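Local coordinates for protein PTS system glucose-specific EIIA component (Mycoplasma capricolum, PDB 2GPR) that takes a phosphoryl group from phospho-HPr onto a histidine and passes it to the EIIB domain during uptake and phosphorylation of glucose, at residues I19-V24 / P125-N130; D36-N41 / V149-K154; I75-G80 / D105-V110; K113-A116 / S121-S124. All coordinates share one frame; numbering follows the deposited sequence.

Contact 1: I19-V24 / P125-N130; sequences ITLDEV and PIIFTN
Leu-21 meets Ile-127 and Pro-125 because its CG stands beside the backbone N (chi1 -77°) and its chain then extends (chi2 -177°). This carries both methyls toward the strand, although the CB bond itself does not point there. On the other side, Ile-127 holds CG1 between its backbone N and carbonyl carbon (chi1 42°). That setting turns the CG2 branch to Leu-21. Leu-21 CD1 lies 4.0 Å from Ile-127 CG2, and the two side chains cross at about a right angle. The second methyl, Leu-21 CD2, reaches Pro-125 CB at 4.2 Å. One leucine fork therefore bridges two residues that lie two apart on the same strand. The touch is apolar throughout, and no hydrogen bond joins the two segments. Segment 19-24 is the loop that leaves strand 16-19 of the large antiparallel beta sheet and runs on to helix 27-30. Segment 125-130 belongs to strand 124-130, further inside that sheet. The loop thus folds back over a face of its own sheet. Its turn is held by backbone bonds, from Glu-23 N to Thr-20 O at 3.0 Å and from Val-24 N to Leu-21 O at 3.0 Å. Thr-20 N also gives a hydrogen bond of 3.2 Å to Glu-23 OE2; the N-H comes from above the carboxylate plane. Phe-29 of helix 27-30 packs on both Val-24 and Pro-125. The side chain of Pro-125 is about 4 Å from that of His-78, by similarity the histidine that accepts the phosphoryl group; it is not phosphorylated here.

Contact 2: D36-N41 / V149-K154; sequences DGFAIN and VVAILK
Apolar packing makes up this contact, with the ring of Phe-38 against Val-150 and Ala-151. The end of the ring meets Val-150 CG1, which lies 3.2 Å from Phe-38 CZ and 3.3 Å from Phe-38 CE2. These approaches are close for carbon atoms, but at 2.5 Å resolution they should be read with care. Ala-151 CB touches the next ring atom along, Phe-38 CE1, at 4.0 Å, and both partners approach the ring obliquely. Two adjacent residues thus share one ring. The CG of Phe-38 sits between its backbone N and carbonyl carbon (chi1 50°), and from there the ring extends to the other strand. All three residues are buried.

Hydrogen bonding takes no part across the two segments; each strand has backbone partners in its own sheet. Phe-38 pairs with Ile-126 of strand 124-130. Val-150 and Ala-151 both face Val-10, which makes a classic beta bulge. The bulge fits the way these successive residues both direct their CB atoms at Phe-38, where a regular strand would alternate.

Segment 36-41 belongs to the large antiparallel sheet, between strands 16-19 and 124-130. Segment 149-154 pairs with strand 8-11 in a small two-stranded sheet, so the contact packs one sheet on the other. Ile-18 of strand 16-19, Val-10 of strand 8-11 and Ile-126 of strand 124-130 also touch the Phe-38 side chain.

Contact 3: I75-G80 / D105-V110; sequences ILLHIG and DKLVTV
The strand that carries the active-site histidine, His-78 by similarity, packs here with the residue that follows it against strand 106-110 of a separate three-stranded antiparallel sheet. The contact joins these parts of the beta-rich EIIA fold through side chains alone. It has two apolar points. In the first, Leu-77 CD1 meets Leu-107 CD1 at 4.0 Å, one methyl end against another. Leu-77 sends its CG anti to the backbone N (chi1 -164°), while Leu-107 keeps its CG beside the backbone N (chi1 -56°). In the second, just past the strand, the CG2 methyl of Ile-79 lies 4.3 Å from Val-110 CG2. Leu-107 and Val-108 both face Phe-47 across their own sheet, a classic beta bulge, and both point their CB atoms at segment 75-80. Phe-47 also touches Leu-77 and Ile-79. Phe-65 of strand 64-68 packs on Ile-79, Leu-107 and Val-108.

His-78 takes no part in this packing. Its ND1 makes a weak hydrogen bond to Gly-80 O, 2.8 Å long but bent to 121° at the hydrogen. Phe-29 meets the imidazole edge-to-face. Gly-80 has a positive phi, which favours glycine where the chain turns after the histidine. The apolar contacts of Leu-77 and Ile-79 would steady the backbone on either side of His-78, while the weak ND1 bond would limit rotation of the imidazole only loosely.

Contact 4: K113-A116 / S121-S124; sequences KSVA and SIKS
Ile-122 is the centre of this contact, where the loop after helix 112-118 folds back on that helix. It sits inside an ST turn begun by Ser-121. It directs its CB toward the helix and is met by Ala-116 and Val-115. The branch that touches is CG2, which lies 3.8 Å from Ala-116 CA and 4.0 Å from Ala-116 CB. This methyl therefore packs on the helix backbone as well as on the alanine side chain. The CG1 arm of Ile-122 stands between its backbone N and carbonyl carbon (chi1 62°), and this puts CG2 beside the backbone N, where it faces the helix.

Ala-116 is exposed and gives its CA and CB to the Ile-122 methyl. Val-115 makes a smaller contribution from a buried position, with its CG1 at 4.3 Å from Ile-122 CG2. Pro-42, at the end of strand 36-42, touches Ile-122. No hydrogen bond joins the two segments.

The loop holds its own shape with polar bonds. In the ST turn, Ser-121 OG accepts from Lys-123 N at 3.1 Å, with an angle of 155° at the hydrogen. That OG also has a hydrogen bond with Glu-25, and Lys-123 NZ reaches Glu-23 O in the loop before helix 27-30. The OG of Ser-124 is bonded to Gly-80 N, two residues past His-78, the active-site histidine by similarity. That same Ser-124 OG gives a hydrogen bond to Ile-122 O at 2.9 Å, approaching from 36° out of the carbonyl plane.

Strand 124-130 ties the contacts together. It lies between strands 36-42 and 74-78, so contact 1 adjoins both contact 2 and contact 3. Ile-126 N lies 2.8 Å from Phe-38 O, and Pro-125 O lies 2.9 Å from His-78 N, both probable hydrogen bonds. Contacts 2 and 3 do not touch; their nearest atoms are about 6 Å apart. Contact 4 leads into the same strand. Its Ser-124 N is 2.7 Å from Ile-40 O of contact 2. Val-110 CG1 of contact 3 packs on Val-115 CG2. Contact 3 holds His-78, the active-site histidine by similarity; the side chain of its Ile-79 is about 5 Å from that of His-63, by similarity important for phospho-donor activity.

Contact 1: I19-V24 / P125-N130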
loop_
_atom_site.group_PDB
_atom_site.type_symbol
_atom_site.label_atom_id
_atom_site.label_comp_id
_atom_site.label_asym_id
_atom_site.label_seq_id
_atom_site.Cartn_x
_atom_site.Cartn_y
_atom_site.Cartn_z
ATOM N N ILE A 19 -4.442 9.348 -4.876
ATOM C CA ILE A 19 -5.820 9.733 -5.084
ATOM C C ILE A 19 -6.493 9.304 -3.796
ATOM O O ILE A 19 -5.829 8.680 -2.980
ATOM C CB ILE A 19 -6.424 9.007 -6.312
ATOM C CG1 ILE A 19 -6.549 7.493 -6.057
ATOM C CG2 ILE A 19 -5.529 9.170 -7.531
ATOM C CD1 ILE A 19 -6.348 6.690 -7.329
ATOM N N THR A 20 -7.785 9.598 -3.617
ATOM C CA THR A 20 -8.519 9.237 -2.400
ATOM C C THR A 20 -9.193 7.906 -2.543
ATOM O O THR A 20 -9.257 7.363 -3.652
ATOM C CB THR A 20 -9.551 10.314 -1.963
ATOM O OG1 THR A 20 -10.493 10.583 -3.001
ATOM C CG2 THR A 20 -8.862 11.610 -1.544
ATOM N N LEU A 21 -9.680 7.388 -1.415
ATOM C CA LEU A 21 -10.353 6.116 -1.411
ATOM C C LEU A 21 -11.702 6.256 -2.100
ATOM O O LEU A 21 -12.305 5.322 -2.652
ATOM C CB LEU A 21 -10.559 5.560 0.004
ATOM C CG LEU A 21 -9.309 4.939 0.636
ATOM C CD1 LEU A 21 -9.691 4.377 1.999
ATOM C CD2 LEU A 21 -8.685 3.832 -0.240
ATOM N N ASP A 22 -12.189 7.432 -2.067
ATOM C CA ASP A 22 -13.448 7.659 -2.680
ATOM C C ASP A 22 -13.295 7.544 -4.184
ATOM O O ASP A 22 -14.253 7.332 -4.922
ATOM C CB ASP A 22 -14.058 9.004 -2.236
ATOM C CG ASP A 22 -13.501 9.486 -0.911
ATOM O OD1 ASP A 22 -12.214 9.337 -0.825
ATOM O OD2 ASP A 22 -14.202 9.901 -0.034
ATOM N N GLU A 23 -12.060 7.638 -4.660
ATOM C CA GLU A 23 -11.835 7.501 -6.073
ATOM C C GLU A 23 -11.588 6.057 -6.488
ATOM O O GLU A 23 -11.163 5.795 -7.617
ATOM C CB GLU A 23 -10.707 8.388 -6.555
ATOM C CG GLU A 23 -11.086 9.881 -6.518
ATOM C CD GLU A 23 -9.901 10.786 -6.224
ATOM O OE1 GLU A 23 -8.991 10.761 -7.176
ATOM O OE2 GLU A 23 -9.790 11.458 -5.191
ATOM N N VAL A 24 -11.843 5.124 -5.559
ATOM C CA VAL A 24 -11.669 3.689 -5.768
ATOM C C VAL A 24 -13.000 2.998 -5.984
ATOM O O VAL A 24 -13.935 3.170 -5.208
ATOM C CB VAL A 24 -10.963 3.074 -4.592
ATOM C CG1 VAL A 24 -10.837 1.563 -4.791
ATOM C CG2 VAL A 24 -9.619 3.744 -4.380
ATOM N N PRO A 125 -4.848 0.395 -3.320
ATOM C CA PRO A 125 -5.136 0.970 -2.035
ATOM C C PRO A 125 -4.104 0.747 -0.939
ATOM O O PRO A 125 -3.483 -0.319 -0.809
ATOM C CB PRO A 125 -6.513 0.477 -1.643
ATOM C CG PRO A 125 -7.095 -0.248 -2.844
ATOM C CD PRO A 125 -5.988 -0.394 -3.857
ATOM N N ILE A 126 -3.946 1.785 -0.116
ATOM C CA ILE A 126 -3.059 1.802 1.047
ATOM C C ILE A 126 -3.915 2.037 2.287
ATOM O O ILE A 126 -4.329 3.175 2.578
ATOM C CB ILE A 126 -2.013 2.947 0.971
ATOM C CG1 ILE A 126 -1.335 3.044 -0.388
ATOM C CG2 ILE A 126 -0.961 2.787 2.064
ATOM C CD1 ILE A 126 -0.694 1.734 -0.815
ATOM N N ILE A 127 -4.235 1.001 3.024
ATOM C CA ILE A 127 -5.085 1.265 4.160
ATOM C C ILE A 127 -4.482 0.849 5.431
ATOM O O ILE A 127 -3.758 -0.108 5.501
ATOM C CB ILE A 127 -6.434 0.580 4.029
ATOM C CG1 ILE A 127 -6.252 -0.822 3.493
ATOM C CG2 ILE A 127 -7.413 1.333 3.119
ATOM C CD1 ILE A 127 -7.337 -1.736 4.057
ATOM N N PHE A 128 -4.799 1.577 6.449
ATOM C CA PHE A 128 -4.361 1.207 7.757
ATOM C C PHE A 128 -5.446 0.327 8.334
ATOM O O PHE A 128 -6.614 0.790 8.613
ATOM C CB PHE A 128 -4.088 2.401 8.677
ATOM C CG PHE A 128 -3.164 3.396 8.057
ATOM C CD1 PHE A 128 -3.616 4.212 7.023
ATOM C CD2 PHE A 128 -1.838 3.496 8.472
ATOM C CE1 PHE A 128 -2.741 5.091 6.387
ATOM C CE2 PHE A 128 -0.978 4.434 7.902
ATOM C CZ PHE A 128 -1.423 5.205 6.829
ATOM N N THR A 129 -5.084 -0.975 8.385
ATOM C CA THR A 129 -5.961 -1.974 8.900
ATOM C C THR A 129 -5.974 -1.945 10.429
ATOM O O THR A 129 -6.833 -2.497 11.086
ATOM C CB THR A 129 -5.662 -3.346 8.285
ATOM O OG1 THR A 129 -6.735 -3.676 7.372
ATOM C CG2 THR A 129 -5.476 -4.426 9.388
ATOM N N ASN A 130 -5.021 -1.223 10.981
ATOM C CA ASN A 130 -4.934 -1.079 12.386
ATOM C C ASN A 130 -4.030 0.096 12.770
ATOM O O ASN A 130 -2.874 0.170 12.395
ATOM C CB ASN A 130 -4.547 -2.400 13.011
ATOM C CG ASN A 130 -4.196 -2.266 14.478
ATOM O OD1 ASN A 130 -3.440 -3.090 15.037
ATOM N ND2 ASN A 130 -4.707 -1.243 15.115
#

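Contact 2: D36-N41 / V149-K154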
loop_
_atom_site.group_PDB
_atom_site.type_symbol
_atom_site.label_atom_id
_atom_site.label_comp_id
_atom_site.label_asym_id
_atom_site.label_seq_id
_atom_site.Cartn_x
_atom_site.Cartn_y
_atom_site.Cartn_z
ATOM N N ASP A 36 -9.005 3.127 6.848
ATOM C CA ASP A 36 -8.789 4.391 6.128
ATOM C C ASP A 36 -7.454 4.403 5.460
ATOM O O ASP A 36 -6.731 3.429 5.555
ATOM C CB ASP A 36 -8.882 5.608 7.076
ATOM C CG ASP A 36 -9.463 6.845 6.429
ATOM O OD1 ASP A 36 -9.071 7.010 5.173
ATOM O OD2 ASP A 36 -10.251 7.590 7.002
ATOM N N GLY A 37 -7.151 5.497 4.764
ATOM C CA GLY A 37 -5.869 5.673 4.042
ATOM C C GLY A 37 -6.106 6.304 2.697
ATOM O O GLY A 37 -6.980 7.120 2.537
ATOM N N PHE A 38 -5.397 5.870 1.705
ATOM C CA PHE A 38 -5.576 6.423 0.371
ATOM C C PHE A 38 -5.234 5.396 -0.743
ATOM O O PHE A 38 -5.235 4.205 -0.526
ATOM C CB PHE A 38 -4.755 7.651 0.215
ATOM C CG PHE A 38 -3.366 7.329 0.668
ATOM C CD1 PHE A 38 -3.037 7.352 2.019
ATOM C CD2 PHE A 38 -2.391 6.937 -0.241
ATOM C CE1 PHE A 38 -1.768 7.022 2.476
ATOM C CE2 PHE A 38 -1.101 6.609 0.193
ATOM C CZ PHE A 38 -0.794 6.641 1.553
ATOM N N ALA A 39 -4.977 5.849 -1.953
ATOM C CA ALA A 39 -4.678 4.941 -3.039
ATOM C C ALA A 39 -3.649 5.526 -4.010
ATOM O O ALA A 39 -3.137 6.624 -3.879
ATOM C CB ALA A 39 -5.946 4.485 -3.769
ATOM N N ILE A 40 -3.331 4.754 -4.961
ATOM C CA ILE A 40 -2.359 5.156 -5.857
ATOM C C ILE A 40 -2.636 4.618 -7.222
ATOM O O ILE A 40 -3.073 3.477 -7.395
ATOM C CB ILE A 40 -0.904 4.911 -5.339
ATOM C CG1 ILE A 40 0.121 5.814 -6.077
ATOM C CG2 ILE A 40 -0.446 3.444 -5.401
ATOM C CD1 ILE A 40 1.531 5.797 -5.456
ATOM N N ASN A 41 -2.464 5.544 -8.184
ATOM C CA ASN A 41 -2.496 5.286 -9.601
ATOM C C ASN A 41 -1.057 4.984 -10.009
ATOM O O ASN A 41 -0.236 5.925 -10.236
ATOM C CB ASN A 41 -3.035 6.458 -10.390
ATOM C CG ASN A 41 -4.109 5.952 -11.255
ATOM O OD1 ASN A 41 -3.945 4.893 -11.877
ATOM N ND2 ASN A 41 -5.292 6.530 -11.076
ATOM N N VAL A 149 7.538 11.098 0.888
ATOM C CA VAL A 149 6.564 11.073 1.947
ATOM C C VAL A 149 5.186 11.435 1.366
ATOM O O VAL A 149 5.058 12.279 0.490
ATOM C CB VAL A 149 6.937 11.863 3.189
ATOM C CG1 VAL A 149 5.716 11.962 4.096
ATOM C CG2 VAL A 149 8.036 11.130 3.913
ATOM N N VAL A 150 4.154 10.760 1.851
ATOM C CA VAL A 150 2.794 10.829 1.341
ATOM C C VAL A 150 1.736 10.912 2.475
ATOM O O VAL A 150 0.572 11.197 2.247
ATOM C CB VAL A 150 2.634 9.587 0.413
ATOM C CG1 VAL A 150 1.283 8.891 0.476
ATOM C CG2 VAL A 150 2.982 9.947 -1.022
ATOM N N ALA A 151 2.139 10.664 3.709
ATOM C CA ALA A 151 1.232 10.732 4.834
ATOM C C ALA A 151 1.925 10.524 6.123
ATOM O O ALA A 151 2.967 9.909 6.241
ATOM C CB ALA A 151 0.085 9.761 4.746
ATOM N N ILE A 152 1.308 11.093 7.098
ATOM C CA ILE A 152 1.752 11.074 8.473
ATOM C C ILE A 152 0.624 10.531 9.266
ATOM O O ILE A 152 -0.511 10.988 9.072
ATOM C CB ILE A 152 2.015 12.515 8.975
ATOM C CG1 ILE A 152 3.094 13.180 8.155
ATOM C CG2 ILE A 152 2.399 12.540 10.443
ATOM C CD1 ILE A 152 4.449 12.547 8.363
ATOM N N LEU A 153 0.945 9.488 10.043
ATOM C CA LEU A 153 0.057 8.821 11.013
ATOM C C LEU A 153 0.704 9.228 12.312
ATOM O O LEU A 153 1.792 8.771 12.637
ATOM C CB LEU A 153 -0.093 7.266 10.801
ATOM C CG LEU A 153 -1.203 6.622 11.670
ATOM C CD1 LEU A 153 -2.590 6.697 11.015
ATOM C CD2 LEU A 153 -0.853 5.167 11.974
ATOM N N LYS A 154 0.183 10.299 12.882
ATOM C CA LYS A 154 0.805 10.941 14.016
ATOM C C LYS A 154 0.322 10.440 15.353
ATOM O O LYS A 154 -0.904 10.434 15.585
ATOM C CB LYS A 154 0.778 12.474 13.876
ATOM C CG LYS A 154 1.734 13.210 14.812
ATOM C CD LYS A 154 1.959 14.697 14.475
ATOM C CE LYS A 154 3.429 15.200 14.619
ATOM N NZ LYS A 154 3.859 15.615 15.992
ATOM O OXT LYS A 154 1.215 10.065 16.157
#

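Contact 3: I75-G80 / D105-V110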
loop_
_atom_site.group_PDB
_atom_site.type_symbol
_atom_site.label_atom_id
_atom_site.label_comp_id
_atom_site.label_asym_id
_atom_site.label_seq_id
_atom_site.Cartn_x
_atom_site.Cartn_y
_atom_site.Cartn_z
ATOM N N ILE A 75 -0.573 -1.614 8.111
ATOM C CA ILE A 75 -0.991 -1.000 6.930
ATOM C C ILE A 75 -1.008 -1.997 5.780
ATOM O O ILE A 75 -0.084 -2.797 5.577
ATOM C CB ILE A 75 -0.082 0.165 6.714
ATOM C CG1 ILE A 75 -0.265 0.759 5.356
ATOM C CG2 ILE A 75 1.359 -0.245 6.876
ATOM C CD1 ILE A 75 1.092 1.031 4.727
ATOM N N LEU A 76 -2.081 -1.985 5.023
ATOM C CA LEU A 76 -2.202 -2.853 3.873
ATOM C C LEU A 76 -2.010 -2.148 2.499
ATOM O O LEU A 76 -2.627 -1.122 2.187
ATOM C CB LEU A 76 -3.517 -3.660 3.971
ATOM C CG LEU A 76 -3.825 -4.588 2.811
ATOM C CD1 LEU A 76 -3.374 -5.998 3.144
ATOM C CD2 LEU A 76 -5.336 -4.614 2.627
ATOM N N LEU A 77 -1.120 -2.716 1.687
ATOM C CA LEU A 77 -0.860 -2.348 0.303
ATOM C C LEU A 77 -1.568 -3.425 -0.532
ATOM O O LEU A 77 -1.332 -4.617 -0.354
ATOM C CB LEU A 77 0.659 -2.411 -0.020
ATOM C CG LEU A 77 1.171 -1.716 -1.289
ATOM C CD1 LEU A 77 2.179 -2.593 -2.009
ATOM C CD2 LEU A 77 0.118 -1.101 -2.226
ATOM N N HIS A 78 -2.451 -3.008 -1.417
ATOM C CA HIS A 78 -3.216 -3.894 -2.195
ATOM C C HIS A 78 -3.198 -3.464 -3.614
ATOM O O HIS A 78 -3.789 -2.447 -3.918
ATOM C CB HIS A 78 -4.607 -3.819 -1.646
ATOM C CG HIS A 78 -5.550 -4.746 -2.319
ATOM N ND1 HIS A 78 -5.905 -4.553 -3.650
ATOM C CD2 HIS A 78 -6.261 -5.804 -1.820
ATOM C CE1 HIS A 78 -6.808 -5.475 -3.928
ATOM N NE2 HIS A 78 -7.029 -6.256 -2.866
ATOM N N ILE A 79 -2.433 -4.181 -4.467
ATOM C CA ILE A 79 -2.311 -3.783 -5.828
ATOM C C ILE A 79 -3.578 -3.982 -6.593
ATOM O O ILE A 79 -4.094 -5.088 -6.639
ATOM C CB ILE A 79 -1.142 -4.398 -6.558
ATOM C CG1 ILE A 79 0.143 -4.005 -5.853
ATOM C CG2 ILE A 79 -1.130 -3.880 -8.022
ATOM C CD1 ILE A 79 0.452 -4.879 -4.667
ATOM N N GLY A 80 -4.057 -2.891 -7.239
ATOM C CA GLY A 80 -5.274 -2.896 -8.056
ATOM C C GLY A 80 -6.515 -3.391 -7.304
ATOM O O GLY A 80 -6.634 -3.306 -6.098
ATOM N N ASP A 105 11.811 -0.882 0.412
ATOM C CA ASP A 105 12.260 -2.173 -0.160
ATOM C C ASP A 105 11.263 -2.589 -1.213
ATOM O O ASP A 105 10.115 -2.180 -1.169
ATOM C CB ASP A 105 12.348 -3.330 0.820
ATOM C CG ASP A 105 13.480 -3.216 1.750
ATOM O OD1 ASP A 105 14.401 -2.407 1.320
ATOM O OD2 ASP A 105 13.488 -3.760 2.819
ATOM N N LYS A 106 11.708 -3.364 -2.189
ATOM C CA LYS A 106 10.824 -3.751 -3.223
ATOM C C LYS A 106 9.961 -4.882 -2.751
ATOM O O LYS A 106 10.477 -5.824 -2.146
ATOM C CB LYS A 106 11.597 -4.130 -4.453
ATOM C CG LYS A 106 10.715 -4.133 -5.677
ATOM C CD LYS A 106 11.493 -4.245 -6.972
ATOM C CE LYS A 106 12.732 -5.097 -6.850
ATOM N NZ LYS A 106 13.654 -4.918 -7.994
ATOM N N LEU A 107 8.656 -4.865 -3.023
ATOM C CA LEU A 107 7.883 -6.014 -2.599
ATOM C C LEU A 107 7.697 -6.950 -3.762
ATOM O O LEU A 107 8.018 -8.149 -3.710
ATOM C CB LEU A 107 6.557 -5.616 -1.978
ATOM C CG LEU A 107 6.797 -4.675 -0.828
ATOM C CD1 LEU A 107 5.485 -4.109 -0.326
ATOM C CD2 LEU A 107 7.574 -5.387 0.284
ATOM N N VAL A 108 7.220 -6.364 -4.847
ATOM C CA VAL A 108 6.949 -7.145 -6.008
ATOM C C VAL A 108 7.007 -6.309 -7.308
ATOM O O VAL A 108 7.056 -5.066 -7.305
ATOM C CB VAL A 108 5.567 -7.756 -5.821
ATOM C CG1 VAL A 108 4.621 -6.600 -5.719
ATOM C CG2 VAL A 108 5.145 -8.712 -6.942
ATOM N N THR A 109 6.999 -7.028 -8.422
ATOM C CA THR A 109 6.965 -6.396 -9.697
ATOM C C THR A 109 5.724 -6.874 -10.438
ATOM O O THR A 109 5.484 -8.082 -10.580
ATOM C CB THR A 109 8.272 -6.568 -10.492
ATOM O OG1 THR A 109 9.369 -6.393 -9.609
ATOM C CG2 THR A 109 8.334 -5.574 -11.684
ATOM N N VAL A 110 4.876 -5.917 -10.825
ATOM C CA VAL A 110 3.623 -6.259 -11.497
ATOM C C VAL A 110 3.548 -5.962 -12.983
ATOM O O VAL A 110 3.760 -4.842 -13.424
ATOM C CB VAL A 110 2.442 -5.586 -10.848
ATOM C CG1 VAL A 110 1.166 -6.095 -11.498
ATOM C CG2 VAL A 110 2.443 -5.908 -9.374
#

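Contact 4: K113-A116 / S121-S124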
loop_
_atom_site.group_PDB
_atom_site.type_symbol
_atom_site.label_atom_id
_atom_site.label_comp_id
_atom_site.label_asym_id
_atom_site.label_seq_id
_atom_site.Cartn_x
_atom_site.Cartn_y
_atom_site.Cartn_z
ATOM N N LYS A 113 0.659 -3.720 -17.467
ATOM C CA LYS A 113 -0.033 -3.796 -18.756
ATOM C C LYS A 113 -0.931 -4.991 -18.825
ATOM O O LYS A 113 -2.053 -4.888 -19.277
ATOM C CB LYS A 113 0.850 -3.804 -19.974
ATOM C CG LYS A 113 0.078 -4.155 -21.256
ATOM C CD LYS A 113 0.926 -4.087 -22.542
ATOM C CE LYS A 113 0.218 -4.615 -23.788
ATOM N NZ LYS A 113 -0.819 -3.711 -24.339
ATOM N N SER A 114 -0.444 -6.137 -18.401
ATOM C CA SER A 114 -1.296 -7.298 -18.456
ATOM C C SER A 114 -2.433 -7.201 -17.478
ATOM O O SER A 114 -3.597 -7.182 -17.857
ATOM C CB SER A 114 -0.503 -8.557 -18.272
ATOM O OG SER A 114 0.691 -8.442 -19.035
ATOM N N VAL A 115 -2.075 -7.108 -16.216
ATOM C CA VAL A 115 -3.043 -7.018 -15.135
ATOM C C VAL A 115 -4.155 -6.041 -15.375
ATOM O O VAL A 115 -5.305 -6.301 -15.036
ATOM C CB VAL A 115 -2.356 -6.668 -13.858
ATOM C CG1 VAL A 115 -3.335 -6.828 -12.740
ATOM C CG2 VAL A 115 -1.199 -7.618 -13.667
ATOM N N ALA A 116 -3.793 -4.905 -15.944
ATOM C CA ALA A 116 -4.721 -3.814 -16.207
ATOM C C ALA A 116 -5.973 -4.221 -17.022
ATOM O O ALA A 116 -7.049 -3.594 -16.924
ATOM C CB ALA A 116 -3.973 -2.635 -16.823
ATOM N N SER A 121 -9.557 -2.604 -11.845
ATOM C CA SER A 121 -8.732 -1.417 -11.669
ATOM C C SER A 121 -7.356 -1.718 -11.109
ATOM O O SER A 121 -7.231 -2.592 -10.266
ATOM C CB SER A 121 -9.435 -0.421 -10.767
ATOM O OG SER A 121 -8.633 0.725 -10.632
ATOM N N ILE A 122 -6.314 -0.977 -11.567
ATOM C CA ILE A 122 -4.967 -1.119 -11.001
ATOM C C ILE A 122 -4.687 -0.066 -9.920
ATOM O O ILE A 122 -3.615 -0.026 -9.325
ATOM C CB ILE A 122 -3.803 -1.260 -11.967
ATOM C CG1 ILE A 122 -3.661 -0.032 -12.848
ATOM C CG2 ILE A 122 -3.859 -2.529 -12.784
ATOM C CD1 ILE A 122 -2.211 0.419 -12.949
ATOM N N LYS A 123 -5.645 0.804 -9.701
ATOM C CA LYS A 123 -5.517 1.767 -8.658
ATOM C C LYS A 123 -5.334 0.957 -7.387
ATOM O O LYS A 123 -6.120 0.058 -7.159
ATOM C CB LYS A 123 -6.782 2.573 -8.600
ATOM C CG LYS A 123 -6.831 3.703 -9.622
ATOM C CD LYS A 123 -8.121 4.496 -9.424
ATOM C CE LYS A 123 -8.757 4.971 -10.710
ATOM N NZ LYS A 123 -10.133 5.471 -10.509
ATOM N N SER A 124 -4.220 1.176 -6.677
ATOM C CA SER A 124 -3.828 0.388 -5.522
ATOM C C SER A 124 -4.046 1.040 -4.176
ATOM O O SER A 124 -3.429 2.037 -3.878
ATOM C CB SER A 124 -2.390 -0.053 -5.664
ATOM O OG SER A 124 -2.230 -0.825 -6.865
#